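Side-chain contacts in Lysine/ornithine decarboxylase (Selenomonas ruminantium, PDB 5GJO), which decarboxylates both L-lysine and L-ornithine, giving cadaverine and putrescine, with pyridoxal 5'-phosphate as its cofactor: residues Ala45-Ala50 with Arg259-Thr264; Tyr49-Asn54 with Glu58-Leu63; Glu158-Leu163 with Arg199-Glu204. The protein carries 2 engineered substitutions. One frame throughout, in Å; residues are numbered along the deposited sequence.

Contact 1: Ala45-Ala50 with Arg259-Thr264. With PLP (pyridoxal-5'-phosphate), chain H.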
loop_
_atom_site.group_PDB
_atom_site.type_symbol
_atom_site.label_atom_id
_atom_site.label_comp_id
_atom_site.label_asym_id
_atom_site.label_seq_id
_atom_site.Cartn_x
_atom_site.Cartn_y
_atom_site.Cartn_z
ATOM N N ALA A 45 28.179 15.976 -9.221
ATOM C CA ALA A 45 27.419 15.398 -8.105
ATOM C C ALA A 45 27.543 13.935 -8.114
ATOM O O ALA A 45 26.882 13.253 -8.942
ATOM C CB ALA A 45 25.953 15.811 -8.182
ATOM N N GLY A 46 28.311 13.413 -7.138
ATOM C CA GLY A 46 28.436 12.001 -6.904
ATOM C C GLY A 46 27.103 11.387 -6.470
ATOM O O GLY A 46 26.338 12.016 -5.799
ATOM N N VAL A 47 26.818 10.181 -6.950
ATOM C CA VAL A 47 25.489 9.568 -6.754
ATOM C C VAL A 47 25.362 8.699 -5.498
ATOM O O VAL A 47 26.114 7.719 -5.277
ATOM C CB VAL A 47 25.144 8.727 -7.980
ATOM C CG1 VAL A 47 23.785 8.065 -7.822
ATOM C CG2 VAL A 47 25.151 9.569 -9.217
ATOM N N PHE A 48 24.404 9.020 -4.646
ATOM C CA PHE A 48 23.869 8.161 -3.605
ATOM C C PHE A 48 22.459 7.725 -4.054
ATOM O O PHE A 48 21.481 8.477 -3.919
ATOM C CB PHE A 48 23.681 8.885 -2.249
ATOM C CG PHE A 48 24.961 9.126 -1.487
ATOM C CD1 PHE A 48 25.798 10.141 -1.828
ATOM C CD2 PHE A 48 25.335 8.300 -0.472
ATOM C CE1 PHE A 48 26.994 10.369 -1.116
ATOM C CE2 PHE A 48 26.521 8.480 0.264
ATOM C CZ PHE A 48 27.364 9.534 -0.062
ATOM N N TYR A 49 22.341 6.545 -4.606
ATOM C CA TYR A 49 21.053 6.083 -5.152
ATOM C C TYR A 49 20.052 5.902 -4.059
ATOM O O TYR A 49 20.286 5.186 -3.072
ATOM C CB TYR A 49 21.215 4.766 -5.923
ATOM C CG TYR A 49 19.880 4.115 -6.324
ATOM C CD1 TYR A 49 18.945 4.835 -7.068
ATOM C CD2 TYR A 49 19.535 2.883 -5.891
ATOM C CE1 TYR A 49 17.692 4.302 -7.354
ATOM C CE2 TYR A 49 18.316 2.281 -6.247
ATOM C CZ TYR A 49 17.403 2.989 -7.000
ATOM O OH TYR A 49 16.122 2.548 -7.296
ATOM N N ALA A 50 18.920 6.564 -4.219
ATOM C CA ALA A 50 17.797 6.506 -3.277
ATOM C C ALA A 50 16.963 5.260 -3.536
ATOM O O ALA A 50 16.030 5.213 -4.276
ATOM C CB ALA A 50 16.956 7.833 -3.220
ATOM N N ARG A 259 13.739 8.275 -8.207
ATOM C CA ARG A 259 12.802 8.021 -9.327
ATOM C C ARG A 259 13.482 7.836 -10.664
ATOM O O ARG A 259 13.137 6.951 -11.457
ATOM C CB ARG A 259 11.796 9.186 -9.433
ATOM C CG ARG A 259 10.593 8.851 -10.297
ATOM C CD ARG A 259 9.778 10.122 -10.480
ATOM N NE ARG A 259 9.193 10.608 -9.242
ATOM C CZ ARG A 259 8.115 10.139 -8.650
ATOM N NH1 ARG A 259 7.400 9.151 -9.168
ATOM N NH2 ARG A 259 7.693 10.733 -7.528
ATOM N N TYR A 260 14.433 8.700 -10.918
ATOM C CA TYR A 260 15.060 8.788 -12.223
ATOM C C TYR A 260 15.823 7.500 -12.593
ATOM O O TYR A 260 15.857 7.123 -13.728
ATOM C CB TYR A 260 15.969 10.039 -12.310
ATOM C CG TYR A 260 17.014 9.956 -13.394
ATOM C CD1 TYR A 260 16.742 10.321 -14.689
ATOM C CD2 TYR A 260 18.249 9.419 -13.125
ATOM C CE1 TYR A 260 17.700 10.193 -15.682
ATOM C CE2 TYR A 260 19.209 9.286 -14.111
ATOM C CZ TYR A 260 18.932 9.679 -15.388
ATOM O OH TYR A 260 19.882 9.528 -16.354
ATOM N N MET A 261 16.492 6.894 -11.625
ATOM C CA MET A 261 17.468 5.860 -11.944
ATOM C C MET A 261 16.793 4.655 -12.615
ATOM O O MET A 261 17.348 4.150 -13.586
ATOM C CB MET A 261 18.253 5.433 -10.698
ATOM C CG MET A 261 19.566 4.726 -10.987
ATOM S SD MET A 261 20.699 5.799 -11.892
ATOM C CE MET A 261 21.139 7.035 -10.672
ATOM N N CYS A 262 15.619 4.228 -12.131
ATOM C CA CYS A 262 14.974 3.030 -12.695
ATOM C C CYS A 262 13.633 3.301 -13.331
ATOM O O CYS A 262 13.030 2.375 -13.841
ATOM C CB CYS A 262 14.830 1.948 -11.638
ATOM S SG CYS A 262 16.286 1.668 -10.640
ATOM N N GLY A 263 13.096 4.534 -13.228
ATOM C CA GLY A 263 11.742 4.760 -13.648
ATOM C C GLY A 263 11.485 4.319 -15.062
ATOM O O GLY A 263 10.475 3.629 -15.355
ATOM N N THR A 264 12.412 4.676 -15.920
ATOM C CA THR A 264 12.288 4.386 -17.350
ATOM C C THR A 264 12.951 3.011 -17.736
ATOM O O THR A 264 13.132 2.723 -18.902
ATOM C CB THR A 264 13.008 5.417 -18.196
ATOM O OG1 THR A 264 14.296 5.652 -17.660
ATOM C CG2 THR A 264 12.173 6.723 -18.148
HETATM N N1 PLP H . 16.713 11.203 -1.136
HETATM C C2 PLP H . 15.841 11.514 -0.147
HETATM C C2A PLP H . 16.356 11.913 1.210
HETATM C C3 PLP H . 14.379 11.461 -0.398
HETATM O O3 PLP H . 13.482 11.769 0.580
HETATM C C4 PLP H . 13.931 11.062 -1.751
HETATM C C4A PLP H . 12.495 10.980 -2.097
HETATM O O4A PLP H . 11.664 10.813 -1.219
HETATM C C5 PLP H . 14.986 10.747 -2.744
HETATM C C6 PLP H . 16.325 10.839 -2.371
HETATM C C5A PLP H . 14.611 10.332 -4.148
HETATM O O4P PLP H . 13.714 11.290 -4.704
HETATM P P PLP H . 13.325 11.236 -6.265
HETATM O O1P PLP H . 14.638 11.461 -6.976
HETATM O O2P PLP H . 12.327 12.357 -6.431
HETATM O O3P PLP H . 12.746 9.853 -6.448
HETATM O O HOH W 1 14.297 4.231 -9.611
#
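Strand 45-50 and the weakly bonded helix 259-263 pass with their axes 8.5 Å apart at closest and cross at -69°, and Y49 and M261 are the nearest CA pair. The strand belongs to the parallel beta barrel of the PLP-binding domain, a TIM-barrel fold. The helix follows strand 252-255, the barrel strand next to 45-50, and its first residue meets the cofactor phosphate. V47 and Y49 both direct their side chains at the helix. Y49 and M261 carry the largest shares of the contact. Y49 CG lies opposite the backbone N, which turns the ring toward M261 and C262. M261 meets the ring obliquely, with M261 CB 3.6 Å from Y49 CE1 and CG a little further away. The M261 chain then bends twice. Its methyl CE ends up tip to tip with V47 CG1, 4.0 Å away. C262 SG lies 5.0 Å from the centroid of the Y49 ring, 51° off the ring normal, an oblique sulfur-aromatic contact. The hydroxyl of Y49 has its main partner elsewhere, in N54 O. One water sits between the segments. It accepts from C262 N at 2.8 Å and donates only weakly to Y49 OH and R259 O. L63 and I59 of helix 57-65 cover M261 and C262 from beyond the contact. At the cofactor end, A50 CB lies 3.2 Å from PLP C6. The R259 guanidinium turns elsewhere, to D300 and S183, while its backbone N donates to PLP O3P at 2.6 Å, with an N-H...O angle of 158°.

Contact 2: Tyr49-Asn54 with Glu58-Leu63. With PLP (pyridoxal-5'-phosphate), chain H.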
loop_
_atom_site.group_PDB
_atom_site.type_symbol
_atom_site.label_atom_id
_atom_site.label_comp_id
_atom_site.label_asym_id
_atom_site.label_seq_id
_atom_site.Cartn_x
_atom_site.Cartn_y
_atom_site.Cartn_z
ATOM N N TYR A 49 22.341 6.545 -4.606
ATOM C CA TYR A 49 21.053 6.083 -5.152
ATOM C C TYR A 49 20.052 5.902 -4.059
ATOM O O TYR A 49 20.286 5.186 -3.072
ATOM C CB TYR A 49 21.215 4.766 -5.923
ATOM C CG TYR A 49 19.880 4.115 -6.324
ATOM C CD1 TYR A 49 18.945 4.835 -7.068
ATOM C CD2 TYR A 49 19.535 2.883 -5.891
ATOM C CE1 TYR A 49 17.692 4.302 -7.354
ATOM C CE2 TYR A 49 18.316 2.281 -6.247
ATOM C CZ TYR A 49 17.403 2.989 -7.000
ATOM O OH TYR A 49 16.122 2.548 -7.296
ATOM N N ALA A 50 18.920 6.564 -4.219
ATOM C CA ALA A 50 17.797 6.506 -3.277
ATOM C C ALA A 50 16.963 5.260 -3.536
ATOM O O ALA A 50 16.030 5.213 -4.276
ATOM C CB ALA A 50 16.956 7.833 -3.220
ATOM N N MET A 51 17.423 4.165 -2.935
ATOM C CA MET A 51 16.864 2.853 -3.159
ATOM C C MET A 51 15.442 2.677 -2.750
ATOM O O MET A 51 14.812 1.749 -3.238
ATOM C CB MET A 51 17.771 1.743 -2.507
ATOM C CG MET A 51 17.883 1.916 -1.023
ATOM S SD MET A 51 18.930 0.581 -0.331
ATOM C CE MET A 51 17.850 -0.788 -0.465
ATOM N N LYS A 52 14.884 3.654 -2.036
ATOM C CA LYS A 52 13.463 3.680 -1.710
ATOM C C LYS A 52 12.621 3.627 -3.007
ATOM O O LYS A 52 11.533 3.114 -3.008
ATOM C CB LYS A 52 13.111 4.974 -0.951
ATOM C CG LYS A 52 13.644 6.233 -1.612
ATOM C CD LYS A 52 13.354 7.526 -0.856
ATOM C CE LYS A 52 13.836 7.483 0.587
ATOM N NZ LYS A 52 15.306 7.556 0.741
ATOM N N ALA A 53 13.112 4.212 -4.083
ATOM C CA ALA A 53 12.390 4.139 -5.359
ATOM C C ALA A 53 12.262 2.725 -5.939
ATOM O O ALA A 53 11.272 2.396 -6.541
ATOM C CB ALA A 53 13.037 5.040 -6.387
ATOM N N ASN A 54 13.348 1.970 -5.871
ATOM C CA ASN A 54 13.377 0.621 -6.387
ATOM C C ASN A 54 14.532 -0.191 -5.830
ATOM O O ASN A 54 15.644 -0.010 -6.226
ATOM C CB ASN A 54 13.390 0.609 -7.902
ATOM C CG ASN A 54 13.233 -0.787 -8.461
ATOM O OD1 ASN A 54 13.809 -1.720 -7.961
ATOM N ND2 ASN A 54 12.450 -0.910 -9.500
ATOM N N GLU A 58 19.240 -7.090 -7.985
ATOM C CA GLU A 58 20.157 -7.032 -9.096
ATOM C C GLU A 58 20.460 -5.614 -9.543
ATOM O O GLU A 58 21.550 -5.322 -10.087
ATOM C CB GLU A 58 19.647 -7.810 -10.312
ATOM C CG GLU A 58 19.516 -9.324 -10.036
ATOM C CD GLU A 58 18.239 -9.732 -9.302
ATOM O OE1 GLU A 58 17.395 -8.924 -8.838
ATOM O OE2 GLU A 58 18.042 -10.957 -9.142
ATOM N N ILE A 59 19.499 -4.720 -9.328
ATOM C CA ILE A 59 19.719 -3.280 -9.622
ATOM C C ILE A 59 20.743 -2.683 -8.678
ATOM O O ILE A 59 21.677 -1.975 -9.124
ATOM C CB ILE A 59 18.378 -2.502 -9.638
ATOM C CG1 ILE A 59 17.518 -2.990 -10.834
ATOM C CG2 ILE A 59 18.644 -0.982 -9.637
ATOM C CD1 ILE A 59 16.217 -2.279 -10.995
ATOM N N LEU A 60 20.594 -3.032 -7.404
ATOM C CA LEU A 60 21.504 -2.538 -6.377
ATOM C C LEU A 60 22.927 -3.053 -6.634
ATOM O O LEU A 60 23.877 -2.286 -6.554
ATOM C CB LEU A 60 21.068 -2.909 -4.986
ATOM C CG LEU A 60 19.644 -2.431 -4.652
ATOM C CD1 LEU A 60 19.243 -2.976 -3.284
ATOM C CD2 LEU A 60 19.521 -0.883 -4.684
ATOM N N SER A 61 23.049 -4.327 -7.005
ATOM C CA SER A 61 24.370 -4.852 -7.289
ATOM C C SER A 61 24.975 -4.216 -8.501
ATOM O O SER A 61 26.211 -3.974 -8.543
ATOM C CB SER A 61 24.296 -6.417 -7.404
ATOM O OG SER A 61 23.828 -6.995 -6.216
ATOM N N LEU A 62 24.183 -4.024 -9.571
ATOM C CA LEU A 62 24.646 -3.323 -10.708
ATOM C C LEU A 62 25.241 -1.932 -10.332
ATOM O O LEU A 62 26.406 -1.528 -10.725
ATOM C CB LEU A 62 23.522 -3.202 -11.774
ATOM C CG LEU A 62 23.799 -2.150 -12.847
ATOM C CD1 LEU A 62 24.877 -2.751 -13.763
ATOM C CD2 LEU A 62 22.583 -1.766 -13.675
ATOM N N LEU A 63 24.414 -1.138 -9.636
ATOM C CA LEU A 63 24.818 0.152 -9.230
ATOM C C LEU A 63 26.060 0.157 -8.329
ATOM O O LEU A 63 26.934 1.020 -8.575
ATOM C CB LEU A 63 23.665 0.951 -8.526
ATOM C CG LEU A 63 22.551 1.337 -9.528
ATOM C CD1 LEU A 63 21.285 1.723 -8.772
ATOM C CD2 LEU A 63 23.001 2.467 -10.419
HETATM N N1 PLP H . 16.713 11.203 -1.136
HETATM C C2 PLP H . 15.841 11.514 -0.147
HETATM C C2A PLP H . 16.356 11.913 1.210
HETATM C C3 PLP H . 14.379 11.461 -0.398
HETATM O O3 PLP H . 13.482 11.769 0.580
HETATM C C4 PLP H . 13.931 11.062 -1.751
HETATM C C4A PLP H . 12.495 10.980 -2.097
HETATM O O4A PLP H . 11.664 10.813 -1.219
HETATM C C5 PLP H . 14.986 10.747 -2.744
HETATM C C6 PLP H . 16.325 10.839 -2.371
HETATM C C5A PLP H . 14.611 10.332 -4.148
HETATM O O4P PLP H . 13.714 11.290 -4.704
HETATM P P PLP H . 13.325 11.236 -6.265
HETATM O O1P PLP H . 14.638 11.461 -6.976
HETATM O O2P PLP H . 12.327 12.357 -6.431
HETATM O O3P PLP H . 12.746 9.853 -6.448
#
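The closest CA pairs are Y49 with L63, M51 with L60 and N54 with I59, so the two segments run in opposite senses. Segment 49-54 leaves the end of strand 45-50, makes an inverse gamma turn centred on A50 and runs through a short stretch of helical backbone angles. Helix segment 58-63 lies beside it. L63 CD1 sits over one face of the Y49 ring, 3.9 Å from its centroid and 25° off the normal, a CH-pi contact displaced toward the rim. L60 approaches differently. Its CD2 lies at the ring edge, in plane, 3.7 Å from Y49 CE2. The opposite face of the ring has M51 N above its rim. The ring is also tied at its far end, where Y49 OH donates to N54 O at 2.8 Å. This bond links the end of the strand to the loop residue N54 and is likely to limit movement of the hydroxyl end. The segments join the end of strand 45-50, and the loop after it, to helix 57-65 in the beta-alpha-beta unit 45-50, 57-65 and 69-72 of the TIM barrel. M51 CG takes the position between backbone N and carbonyl carbon (chi1 61°). The chain runs extended and bends at its end, and M51 CE comes to 3.8 Å from L60 CD1. L60 thus uses one methyl for M51 CE and the other for both the tyrosine edge and M51 CB. The I59 and N54 side chains cross at about a right angle, with I59 CD1 3.9 Å from N54 OD1. That oxygen is hydrogen-bonded to T56 OG1, and N54 ND2 to G351 O. K52 faces the cofactor instead. Its side chain is not attached to PLP here; K52 CD lies 3.7 Å from PLP C4, and K52 NZ forms a salt bridge with D71.

Contact 3: Glu158-Leu163 with Arg199-Glu204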
loop_
_atom_site.group_PDB
_atom_site.type_symbol
_atom_site.label_atom_id
_atom_site.label_comp_id
_atom_site.label_asym_id
_atom_site.label_seq_id
_atom_site.Cartn_x
_atom_site.Cartn_y
_atom_site.Cartn_z
ATOM N N GLU A 158 17.543 29.863 8.583
ATOM C CA GLU A 158 18.147 30.643 9.635
ATOM C C GLU A 158 18.472 29.818 10.905
ATOM O O GLU A 158 19.051 30.350 11.821
ATOM C CB GLU A 158 17.341 31.915 9.902
ATOM C CG GLU A 158 15.992 31.682 10.543
ATOM C CD GLU A 158 14.847 31.383 9.583
ATOM O OE1 GLU A 158 13.703 31.450 10.076
ATOM O OE2 GLU A 158 15.048 31.080 8.387
ATOM N N GLU A 159 18.053 28.552 10.959
ATOM C CA GLU A 159 18.429 27.674 12.051
ATOM C C GLU A 159 19.544 26.720 11.658
ATOM O O GLU A 159 19.994 26.008 12.498
ATOM C CB GLU A 159 17.172 26.910 12.461
ATOM C CG GLU A 159 17.158 26.094 13.700
ATOM C CD GLU A 159 15.792 25.415 13.983
ATOM O OE1 GLU A 159 15.846 24.382 14.723
ATOM O OE2 GLU A 159 14.716 25.958 13.529
ATOM N N ALA A 160 19.884 26.647 10.374
ATOM C CA ALA A 160 20.820 25.632 9.853
ATOM C C ALA A 160 22.153 25.646 10.570
ATOM O O ALA A 160 22.592 24.617 11.046
ATOM C CB ALA A 160 20.988 25.790 8.398
ATOM N N LEU A 161 22.777 26.816 10.698
ATOM C CA LEU A 161 24.119 26.851 11.267
ATOM C C LEU A 161 24.054 26.630 12.764
ATOM O O LEU A 161 24.903 25.942 13.332
ATOM C CB LEU A 161 24.827 28.129 10.892
ATOM C CG LEU A 161 24.981 28.296 9.384
ATOM C CD1 LEU A 161 25.644 29.614 9.120
ATOM C CD2 LEU A 161 25.765 27.113 8.808
ATOM N N ASP A 162 23.033 27.133 13.417
ATOM C CA ASP A 162 22.790 26.754 14.811
ATOM C C ASP A 162 22.634 25.264 15.061
ATOM O O ASP A 162 23.103 24.718 16.082
ATOM C CB ASP A 162 21.571 27.465 15.401
ATOM C CG ASP A 162 21.748 28.999 15.516
ATOM O OD1 ASP A 162 22.884 29.480 15.651
ATOM O OD2 ASP A 162 20.718 29.717 15.407
ATOM N N LEU A 163 21.932 24.550 14.160
ATOM C CA LEU A 163 21.867 23.128 14.271
ATOM C C LEU A 163 23.231 22.408 14.070
ATOM O O LEU A 163 23.518 21.452 14.815
ATOM C CB LEU A 163 20.796 22.550 13.280
ATOM C CG LEU A 163 19.381 22.763 13.746
ATOM C CD1 LEU A 163 18.443 22.585 12.520
ATOM C CD2 LEU A 163 18.971 21.788 14.847
ATOM N N ARG A 199 25.323 28.354 -0.587
ATOM C CA ARG A 199 26.584 29.090 -0.780
ATOM C C ARG A 199 26.725 30.147 0.304
ATOM O O ARG A 199 27.762 30.216 0.938
ATOM C CB ARG A 199 26.656 29.710 -2.166
ATOM C CG ARG A 199 27.950 30.507 -2.464
ATOM C CD ARG A 199 29.191 29.622 -2.447
ATOM N NE ARG A 199 29.849 29.486 -1.171
ATOM C CZ ARG A 199 30.919 28.702 -0.954
ATOM N NH1 ARG A 199 31.361 27.891 -1.917
ATOM N NH2 ARG A 199 31.531 28.666 0.261
ATOM N N ARG A 200 25.679 30.898 0.568
ATOM C CA ARG A 200 25.694 31.904 1.645
ATOM C C ARG A 200 25.916 31.222 2.968
ATOM O O ARG A 200 26.777 31.661 3.760
ATOM C CB ARG A 200 24.460 32.787 1.634
ATOM C CG ARG A 200 24.439 33.743 2.819
ATOM C CD ARG A 200 23.133 34.483 2.875
ATOM N NE ARG A 200 21.935 33.614 3.000
ATOM C CZ ARG A 200 21.513 33.037 4.103
ATOM N NH1 ARG A 200 22.220 33.104 5.237
ATOM N NH2 ARG A 200 20.402 32.304 4.074
ATOM N N LEU A 201 25.193 30.159 3.246
ATOM C CA LEU A 201 25.413 29.387 4.496
ATOM C C LEU A 201 26.812 28.865 4.658
ATOM O O LEU A 201 27.391 28.967 5.739
ATOM C CB LEU A 201 24.386 28.292 4.674
ATOM C CG LEU A 201 22.946 28.771 4.822
ATOM C CD1 LEU A 201 21.984 27.587 4.737
ATOM C CD2 LEU A 201 22.715 29.484 6.137
ATOM N N PHE A 202 27.405 28.324 3.587
ATOM C CA PHE A 202 28.773 27.831 3.714
ATOM C C PHE A 202 29.750 29.009 4.099
ATOM O O PHE A 202 30.652 28.855 4.932
ATOM C CB PHE A 202 29.238 27.266 2.391
ATOM C CG PHE A 202 29.042 25.786 2.240
ATOM C CD1 PHE A 202 27.817 25.185 2.391
ATOM C CD2 PHE A 202 30.108 24.976 1.913
ATOM C CE1 PHE A 202 27.662 23.796 2.188
ATOM C CE2 PHE A 202 29.983 23.631 1.722
ATOM C CZ PHE A 202 28.744 23.004 1.911
ATOM N N ASP A 203 29.551 30.155 3.477
ATOM C CA ASP A 203 30.386 31.301 3.753
ATOM C C ASP A 203 30.238 31.759 5.209
ATOM O O ASP A 203 31.216 32.002 5.880
ATOM C CB ASP A 203 30.055 32.441 2.806
ATOM C CG ASP A 203 30.468 32.165 1.370
ATOM O OD1 ASP A 203 31.230 31.231 1.113
ATOM O OD2 ASP A 203 30.008 32.907 0.505
ATOM N N GLU A 204 29.010 31.826 5.694
ATOM C CA GLU A 204 28.767 32.200 7.117
ATOM C C GLU A 204 29.343 31.153 8.076
ATOM O O GLU A 204 29.956 31.482 9.130
ATOM C CB GLU A 204 27.271 32.437 7.376
ATOM C CG GLU A 204 26.676 33.582 6.613
ATOM C CD GLU A 204 25.169 33.753 6.818
ATOM O OE1 GLU A 204 24.573 34.650 6.153
ATOM O OE2 GLU A 204 24.579 32.993 7.618
#
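Apolar packing joins the two segments, and L161 and L201 are at its centre. Their CA atoms, 7.3 Å apart, are the nearest pair of the two backbones. The side chains of L161 and L201 meet at an angle, with L161 CG 4.1 Å from L201 CD2. Both leucines place CG opposite the carbonyl carbon, with chi1 near -60°, and each points toward the other helix. The other methyl of L201, CD1, meets A160 CB at 4.2 Å. L161 has further partners. Its CD2 rests against the backbone carbonyl oxygen of L201. Its CD1 lies 3.7 Å from E204 CB, and E204 OE2 is close to the same methyl. The two side chains cross at about a right angle, so the methyl is covered by the stem and the carboxylate end of the glutamate. Segment 158-163 enters helix 160-169, and segment 199-204 lies within helix 189-207. Both are outer helices of the TIM barrel. Strand 173-178 comes between them in the chain. L201 and F202 pack on I177 of that strand, and A160 packs on V136 of strand 133-137. Between the two segments there is no salt bridge; the charged pairs of segment 199-204 lie within that helix, toward its partly exposed side. R200 NH1 donates to E204 OE1 at 3.0 Å, one turn along, in a salt bridge. E204 OE1 lies in the guanidinium plane, but the nitrogen meets it from above the carboxylate plane, 44° out. The bridge holds the carboxylate of the same glutamate that touches L161 CD1. R199 NH2 makes a second salt bridge, 2.7 Å to D203 OD1, though its hydrogen bond is weak. On the first segment, E159 pairs with R278 of the second subunit.

Contacts 1 and 2 are buried neighbours near the chain centre, where strand 45-50 meets two helices, and their centres are 8 Å apart. Both use strand 45-50, share Y49 and A50, and touch PLP. They also touch each other, with C262 SG packed 3.7 Å from I59 CG2. Y49 is therefore held by two helices. Contact 1 brings sulfur groups, a water and the phosphate; contact 2 brings leucine methyls and a hydroxyl-to-carbonyl bond. Contact 3 is far off, about 27 Å from contact 1 and 32 Å from contact 2 between centres. It joins two outer helices, with aliphatic groups inside and salt bridges along a partly exposed side, away from the cofactor.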